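Local coordinates for protein aspartate aminotransferase, mitochondrial (Trypanosoma brucei brucei, PDB 4W5K) that probably transfers amino groups between L-aspartate and 2-oxoglutarate, with pyridoxal 5'-phosphate as cofactor, and works as a homodimer, at residues V185-H189 and D190-Q194; T217-L220 and D221-A224; I259-S263 and A264-K268. The protein carries 1 engineered substitution. One frame throughout, in Å; residues are numbered along the deposited sequence. Where two conformers were deposited one is given.

Interaction 1 (V185-H189 and D190-Q194); sequences VDPTH and DDWRQ. With MLT (D-malate), chain D.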
loop_
_atom_site.group_PDB
_atom_site.type_symbol
_atom_site.label_atom_id
_atom_site.label_comp_id
_atom_site.label_asym_id
_atom_site.label_seq_id
_atom_site.Cartn_x
_atom_site.Cartn_y
_atom_site.Cartn_z
ATOM N N VAL A 185 10.717 -13.243 23.566
ATOM C CA VAL A 185 10.851 -14.654 23.957
ATOM C C VAL A 185 10.704 -15.576 22.742
ATOM O O VAL A 185 9.638 -15.583 22.114
ATOM C CB VAL A 185 9.791 -15.015 25.011
ATOM C CG1 VAL A 185 9.738 -16.556 25.280
ATOM C CG2 VAL A 185 10.055 -14.215 26.280
ATOM N N ASP A 186 11.761 -16.312 22.389
ATOM C CA ASP A 186 11.757 -17.219 21.226
ATOM C C ASP A 186 11.984 -18.671 21.658
ATOM O O ASP A 186 12.902 -18.950 22.421
ATOM C CB ASP A 186 12.870 -16.910 20.226
ATOM C CG ASP A 186 12.654 -15.639 19.446
ATOM O OD1 ASP A 186 11.525 -15.111 19.494
ATOM O OD2 ASP A 186 13.637 -15.207 18.784
ATOM N N PRO A 187 11.206 -19.604 21.106
ATOM C CA PRO A 187 11.576 -21.020 21.284
ATOM C C PRO A 187 12.905 -21.326 20.597
ATOM O O PRO A 187 13.284 -20.630 19.647
ATOM C CB PRO A 187 10.418 -21.780 20.616
ATOM C CG PRO A 187 9.304 -20.736 20.450
ATOM C CD PRO A 187 10.042 -19.442 20.220
ATOM N N THR A 188 13.634 -22.320 21.111
ATOM C CA THR A 188 14.847 -22.824 20.458
ATOM C C THR A 188 14.466 -23.670 19.259
ATOM O O THR A 188 13.282 -24.016 19.090
ATOM C CB THR A 188 15.668 -23.689 21.409
ATOM O OG1 THR A 188 14.921 -24.885 21.698
ATOM C CG2 THR A 188 15.931 -22.921 22.697
ATOM N N HIS A 189 15.445 -24.042 18.439
ATOM C CA HIS A 189 15.128 -24.956 17.346
ATOM C C HIS A 189 14.628 -26.312 17.857
ATOM O O HIS A 189 13.731 -26.880 17.232
ATOM C CB HIS A 189 16.318 -25.137 16.401
ATOM C CG HIS A 189 16.587 -23.915 15.571
ATOM N ND1 HIS A 189 17.485 -23.895 14.525
ATOM C CD2 HIS A 189 16.065 -22.673 15.647
ATOM C CE1 HIS A 189 17.493 -22.690 13.980
ATOM N NE2 HIS A 189 16.630 -21.934 14.634
ATOM N N ASP A 190 15.196 -26.821 18.960
ATOM C CA ASP A 190 14.652 -28.011 19.639
ATOM C C ASP A 190 13.164 -27.825 19.954
ATOM O O ASP A 190 12.357 -28.734 19.741
ATOM C CB ASP A 190 15.382 -28.318 20.968
ATOM C CG ASP A 190 16.710 -29.050 20.795
ATOM O OD1 ASP A 190 17.036 -29.486 19.668
ATOM O OD2 ASP A 190 17.439 -29.186 21.820
ATOM N N ASP A 191 12.815 -26.676 20.525
ATOM C CA ASP A 191 11.421 -26.426 20.909
ATOM C C ASP A 191 10.533 -26.385 19.677
ATOM O O ASP A 191 9.419 -26.937 19.674
ATOM C CB ASP A 191 11.248 -25.108 21.669
ATOM C CG ASP A 191 12.076 -25.019 22.956
ATOM O OD1 ASP A 191 12.428 -26.057 23.576
ATOM O OD2 ASP A 191 12.332 -23.860 23.355
ATOM N N TRP A 192 11.010 -25.701 18.640
ATOM C CA TRP A 192 10.228 -25.602 17.408
ATOM C C TRP A 192 10.013 -26.973 16.780
ATOM O O TRP A 192 8.955 -27.238 16.181
ATOM C CB TRP A 192 10.913 -24.674 16.414
ATOM C CG TRP A 192 10.713 -23.214 16.662
ATOM C CD1 TRP A 192 11.700 -22.285 16.868
ATOM C CD2 TRP A 192 9.469 -22.486 16.671
ATOM N NE1 TRP A 192 11.151 -21.037 17.024
ATOM C CE2 TRP A 192 9.790 -21.126 16.905
ATOM C CE3 TRP A 192 8.123 -22.849 16.504
ATOM C CZ2 TRP A 192 8.816 -20.119 16.964
ATOM C CZ3 TRP A 192 7.145 -21.848 16.579
ATOM C CH2 TRP A 192 7.505 -20.495 16.794
ATOM N N ARG A 193 10.982 -27.874 16.913
ATOM C CA ARG A 193 10.803 -29.205 16.358
ATOM C C ARG A 193 9.611 -29.871 17.031
ATOM O O ARG A 193 8.801 -30.532 16.366
ATOM C CB ARG A 193 12.078 -30.048 16.508
ATOM C CG ARG A 193 13.059 -29.788 15.367
ATOM C CD ARG A 193 14.303 -30.656 15.447
ATOM N NE ARG A 193 15.275 -30.120 16.392
ATOM C CZ ARG A 193 16.246 -29.265 16.076
ATOM N NH1 ARG A 193 17.091 -28.838 17.021
ATOM N NH2 ARG A 193 16.391 -28.849 14.824
ATOM N N GLN A 194 9.463 -29.672 18.345
ATOM C CA GLN A 194 8.282 -30.238 19.018
ATOM C C GLN A 194 6.983 -29.576 18.550
ATOM O O GLN A 194 5.969 -30.279 18.350
ATOM C CB GLN A 194 8.377 -30.103 20.534
ATOM C CG GLN A 194 9.561 -30.822 21.135
ATOM C CD GLN A 194 9.420 -30.942 22.635
ATOM O OE1 GLN A 194 10.119 -30.278 23.391
ATOM N NE2 GLN A 194 8.512 -31.803 23.072
HETATM C C1 MLT D . 18.498 -27.290 12.854
HETATM O O1 MLT D . 17.969 -27.059 13.973
HETATM O O2 MLT D . 18.379 -28.415 12.302
HETATM C C2 MLT D . 19.280 -26.185 12.162
HETATM O O3 MLT D . 19.151 -25.069 12.991
HETATM O O HOH W 1 15.210 -26.029 24.103
#
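A capping box between Thr188 and Asp191 starts helix 189-201, and the first turn behind it carries part of a D-malate site. Asp191 N donates at 3.0 Å to Thr188 OG1, which chi1 of 67° places between the backbone N and the carbonyl carbon. In return, Thr188 N reaches Asp191 OD2 at 3.0 Å with an N-H...O angle of 162°, approaching from above the carboxylate plane. A water bonded to Thr188 OG1 also donates to Asp191 OD1.

This cap ends the loop from strand 172-176 of the large mixed sheet. Pro187 lies over one face of the Trp192 indole: its CB is 3.8 Å from the centroid of the five-membered ring and 13° off the normal, a CH-pi contact. Trp192 also packs on Phe225 and Val226 of helix 225-230.

One turn apart, His189 and Arg193 hold the malate. His189 ND1 is hydrogen-bonded to malate O3 at 2.6 Å, where either atom could be the donor, and donates to malate O1 at 3.2 Å. Arg193 NH2 donates to the same O1, although a second conformer makes its grip less certain. In the conformer described, Asp190 OD1 accepts from Arg193 NH1 at 2.7 Å, in the guanidinium plane, a salt bridge.

Interaction 2 (T217-L220 and D221-A224); sequences TGQL and DYDA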
loop_
_atom_site.group_PDB
_atom_site.type_symbol
_atom_site.label_atom_id
_atom_site.label_comp_id
_atom_site.label_asym_id
_atom_site.label_seq_id
_atom_site.Cartn_x
_atom_site.Cartn_y
_atom_site.Cartn_z
ATOM N N THR A 217 19.122 -12.410 14.744
ATOM C CA THR A 217 20.337 -12.981 15.318
ATOM C C THR A 217 21.579 -12.764 14.454
ATOM O O THR A 217 22.693 -13.170 14.834
ATOM C CB THR A 217 20.200 -14.517 15.580
ATOM O OG1 THR A 217 20.267 -15.244 14.344
ATOM C CG2 THR A 217 18.938 -14.864 16.371
ATOM N N GLY A 218 21.384 -12.151 13.288
ATOM C CA GLY A 218 22.473 -11.897 12.356
ATOM C C GLY A 218 22.718 -13.074 11.431
ATOM O O GLY A 218 23.624 -13.044 10.613
ATOM N N GLN A 219 21.907 -14.120 11.577
ATOM C CA GLN A 219 22.102 -15.360 10.825
ATOM C C GLN A 219 20.842 -15.642 10.015
ATOM O O GLN A 219 19.840 -16.064 10.583
ATOM C CB GLN A 219 22.385 -16.543 11.779
ATOM C CG GLN A 219 23.367 -16.227 12.937
ATOM C CD GLN A 219 23.304 -17.252 14.103
ATOM O OE1 GLN A 219 24.257 -18.007 14.321
ATOM N NE2 GLN A 219 22.193 -17.257 14.862
ATOM N N LEU A 220 20.888 -15.391 8.704
ATOM C CA LEU A 220 19.689 -15.524 7.870
ATOM C C LEU A 220 19.088 -16.930 7.828
ATOM O O LEU A 220 17.871 -17.061 7.857
ATOM C CB LEU A 220 19.996 -15.092 6.430
ATOM C CG LEU A 220 20.236 -13.596 6.261
ATOM C CD1 LEU A 220 20.984 -13.349 4.943
ATOM C CD2 LEU A 220 18.900 -12.840 6.305
ATOM N N ASP A 221 19.935 -17.965 7.741
ATOM C CA ASP A 221 19.421 -19.340 7.651
ATOM C C ASP A 221 18.790 -19.755 8.977
ATOM O O ASP A 221 17.671 -20.273 9.008
ATOM C CB ASP A 221 20.512 -20.341 7.268
ATOM C CG ASP A 221 21.146 -20.043 5.925
ATOM O OD1 ASP A 221 20.414 -19.681 4.981
ATOM O OD2 ASP A 221 22.383 -20.177 5.811
ATOM N N TYR A 222 19.519 -19.519 10.065
ATOM C CA TYR A 222 19.028 -19.850 11.397
ATOM C C TYR A 222 17.675 -19.166 11.646
ATOM O O TYR A 222 16.738 -19.783 12.157
ATOM C CB TYR A 222 20.063 -19.446 12.455
ATOM C CG TYR A 222 19.655 -19.725 13.891
ATOM C CD1 TYR A 222 18.855 -18.826 14.596
ATOM C CD2 TYR A 222 20.109 -20.868 14.554
ATOM C CE1 TYR A 222 18.484 -19.076 15.921
ATOM C CE2 TYR A 222 19.752 -21.119 15.876
ATOM C CZ TYR A 222 18.948 -20.219 16.552
ATOM O OH TYR A 222 18.603 -20.472 17.869
ATOM N N ASP A 223 17.563 -17.891 11.279
ATOM C CA ASP A 223 16.352 -17.156 11.597
ATOM C C ASP A 223 15.169 -17.610 10.747
ATOM O O ASP A 223 14.030 -17.335 11.101
ATOM C CB ASP A 223 16.548 -15.650 11.393
ATOM C CG ASP A 223 17.425 -15.022 12.460
ATOM O OD1 ASP A 223 17.735 -15.700 13.488
ATOM O OD2 ASP A 223 17.803 -13.844 12.274
ATOM N N ALA A 224 15.437 -18.270 9.621
ATOM C CA ALA A 224 14.329 -18.764 8.790
ATOM C C ALA A 224 14.032 -20.256 9.060
ATOM O O ALA A 224 13.364 -20.931 8.269
ATOM C CB ALA A 224 14.621 -18.533 7.293
#
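Thr217 OG1 is gripped by two side chains that follow it in the chain: it donates to Asp223 OD1 at 2.7 Å and accepts from Gln219 NE2 at 2.8 Å. The second bond is nearly straight, with an N-H...O angle of 170°, and the oxygen lies close to the amide plane of Gln219. A third, weak bond comes from Gln219 N at 3.4 Å. These bonds tie down the turn that leads from the loop after strand 205-210 into the short, weakly bonded helix 220-223.

Asp223 bridges back over that turn with both carboxylate oxygens. Besides OD1 on the hydroxyl, met on its syn side but well out of the carboxylate plane, OD2 uses its syn lone pair to accept from Thr217 N at 3.1 Å. A further weak bond from Gly214 N reaches OD2. One residue thus receives two N-H groups and a hydroxyl, an environment that would be expected to favour the ionised carboxylate. The helical turn itself is closed by Asp223 N on Gln219 O at 3.0 Å, whereas Ala224 N on Leu220 O is weak. Between Thr217 and Gln219 the chain turns at Gly218, whose positive phi of 87° lies in a backbone region that suits glycine.

The Leu220 side chain packs on Trp306 and Leu310 of helix 300-331, and the Asp221 carboxylate forms a salt bridge with Arg228. Tyr222 has CG anti to its backbone N (chi1 179°), which brings one face of its ring against the Gln219 amide. The amide and ring planes are 31° apart, and Gln219 NE2 sits 3.6 Å above that face, offset toward the rim at CG and CD1.

Interaction 3 (I259-S263 and A264-K268); sequences ISTAS and AEEAK
The carboxylate of Glu266 is the flat group that meets the chain before the helix, and it is met from above its plane: Ala262 N donates to Glu266 OE1 at 3.0 Å, lying 50° out of that plane, with an N-H...O angle of 153°. Ala262 CB packs close to the same group, 3.4 Å from OE1. The reach comes from an extended chain beyond CG, with CG beside the backbone N (chi1 -74°), which carries the carboxylate back past the helix start. Along the way Glu266 CB runs beside Thr261, 3.5 Å from OG1 and 3.6 Å from the threonine CB, the two side chains passing in opposite directions.

Here strand 255-260, antiparallel to both of its neighbours in the large mixed sheet, hands over to helix 264-282, with Ser263 as N-cap. Ser263 OG accepts from Glu266 N at 3.1 Å, and Ser263 O accepts from Ala267 N at 3.0 Å, a main-chain bond of the first turn. In a capping box the acidic residue would return a bond to the N-cap's own N; Glu266 instead binds the N-H one residue earlier. Ser263 N turns to Thr261 OG1 in a weak bond of 3.4 Å. A negative charge at this amino-terminal end probably interacts favourably with the helix dipole. On the strand side, Thr261 is paired through its backbone with Arg91, while its side chain packs on Leu270 of the same helix.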
loop_
_atom_site.group_PDB
_atom_site.type_symbol
_atom_site.label_atom_id
_atom_site.label_comp_id
_atom_site.label_asym_id
_atom_site.label_seq_id
_atom_site.Cartn_x
_atom_site.Cartn_y
_atom_site.Cartn_z
ATOM N N ILE A 259 2.579 -18.687 -0.089
ATOM C CA ILE A 259 1.732 -19.809 0.309
ATOM C C ILE A 259 2.159 -21.077 -0.419
ATOM O O ILE A 259 2.089 -21.163 -1.642
ATOM C CB ILE A 259 0.216 -19.577 0.018
ATOM C CG1 ILE A 259 -0.270 -18.226 0.580
ATOM C CG2 ILE A 259 -0.608 -20.788 0.535
ATOM C CD1 ILE A 259 -0.265 -17.103 -0.477
ATOM N N SER A 260 2.570 -22.090 0.326
ATOM C CA SER A 260 2.895 -23.362 -0.313
ATOM C C SER A 260 1.638 -24.170 -0.585
ATOM O O SER A 260 0.639 -24.043 0.116
ATOM C CB SER A 260 3.857 -24.187 0.537
ATOM O OG SER A 260 3.247 -24.610 1.746
ATOM N N THR A 261 1.698 -24.967 -1.643
ATOM C CA THR A 261 0.580 -25.779 -2.096
ATOM C C THR A 261 1.080 -27.124 -2.587
ATOM O O THR A 261 2.279 -27.390 -2.608
ATOM C CB THR A 261 -0.202 -25.094 -3.248
ATOM O OG1 THR A 261 0.587 -25.117 -4.441
ATOM C CG2 THR A 261 -0.573 -23.678 -2.885
ATOM N N ALA A 262 0.165 -27.986 -2.999
ATOM C CA ALA A 262 0.573 -29.304 -3.457
ATOM C C ALA A 262 1.207 -29.329 -4.853
ATOM O O ALA A 262 1.829 -30.322 -5.223
ATOM C CB ALA A 262 -0.620 -30.254 -3.432
ATOM N N SER A 263 1.067 -28.267 -5.634
ATOM C CA SER A 263 1.484 -28.363 -7.034
ATOM C C SER A 263 1.634 -27.000 -7.675
ATOM O O SER A 263 1.126 -26.010 -7.150
ATOM C CB SER A 263 0.487 -29.200 -7.835
ATOM O OG SER A 263 -0.757 -28.526 -8.013
ATOM N N ALA A 264 2.331 -26.934 -8.806
ATOM C CA ALA A 264 2.460 -25.644 -9.474
ATOM C C ALA A 264 1.086 -25.145 -9.953
ATOM O O ALA A 264 0.839 -23.946 -9.936
ATOM C CB ALA A 264 3.444 -25.720 -10.637
ATOM N N GLU A 265 0.188 -26.062 -10.317
ATOM C CA GLU A 265 -1.169 -25.668 -10.716
ATOM C C GLU A 265 -1.956 -25.047 -9.561
ATOM O O GLU A 265 -2.705 -24.082 -9.758
ATOM C CB GLU A 265 -1.944 -26.863 -11.285
ATOM C CG GLU A 265 -1.538 -27.230 -12.701
ATOM C CD GLU A 265 -1.559 -26.025 -13.636
ATOM O OE1 GLU A 265 -2.608 -25.347 -13.727
ATOM O OE2 GLU A 265 -0.515 -25.741 -14.263
ATOM N N GLU A 266 -1.833 -25.629 -8.372
ATOM C CA GLU A 266 -2.488 -25.042 -7.216
ATOM C C GLU A 266 -1.894 -23.663 -6.920
ATOM O O GLU A 266 -2.619 -22.727 -6.603
ATOM C CB GLU A 266 -2.385 -25.978 -5.992
ATOM C CG GLU A 266 -3.333 -27.194 -6.097
ATOM C CD GLU A 266 -3.284 -28.056 -4.848
ATOM O OE1 GLU A 266 -2.677 -27.610 -3.850
ATOM O OE2 GLU A 266 -3.835 -29.180 -4.852
ATOM N N ALA A 267 -0.581 -23.520 -7.068
ATOM C CA ALA A 267 0.047 -22.249 -6.737
ATOM C C ALA A 267 -0.426 -21.181 -7.706
ATOM O O ALA A 267 -0.684 -20.048 -7.302
ATOM C CB ALA A 267 1.577 -22.371 -6.752
ATOM N N LYS A 268 -0.552 -21.547 -8.977
ATOM C CA LYS A 268 -1.002 -20.588 -9.991
ATOM C C LYS A 268 -2.412 -20.117 -9.708
ATOM O O LYS A 268 -2.703 -18.921 -9.837
ATOM C CB LYS A 268 -0.936 -21.189 -11.386
ATOM C CG LYS A 268 0.460 -21.474 -11.908
ATOM C CD LYS A 268 0.341 -22.192 -13.254
ATOM C CE LYS A 268 1.468 -23.189 -13.507
ATOM N NZ LYS A 268 2.711 -22.550 -14.028
#

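In the fold
Interactions 1 and 2 meet directly at the malate site: His189 CE1 lies 3.2 Å from Tyr222 CD2, and the two rings stack although the contact centres are 14 Å apart. Phe225, which also lines the malate pocket, stacks on His189 just beyond the end of 217-224. The Tyr222 side chain is itself about 5 Å from the malate. The malate residues His189, Arg193 and Phe225 are not among those lining the cofactor pocket; the side chains of Trp192 and Asp223 are about 12 and 13 Å from a bound pyridoxal phosphate. Interaction 3 stands apart: its nearest atoms are about 16 Å from interaction 1 and 13 Å from interaction 2, away from both sites.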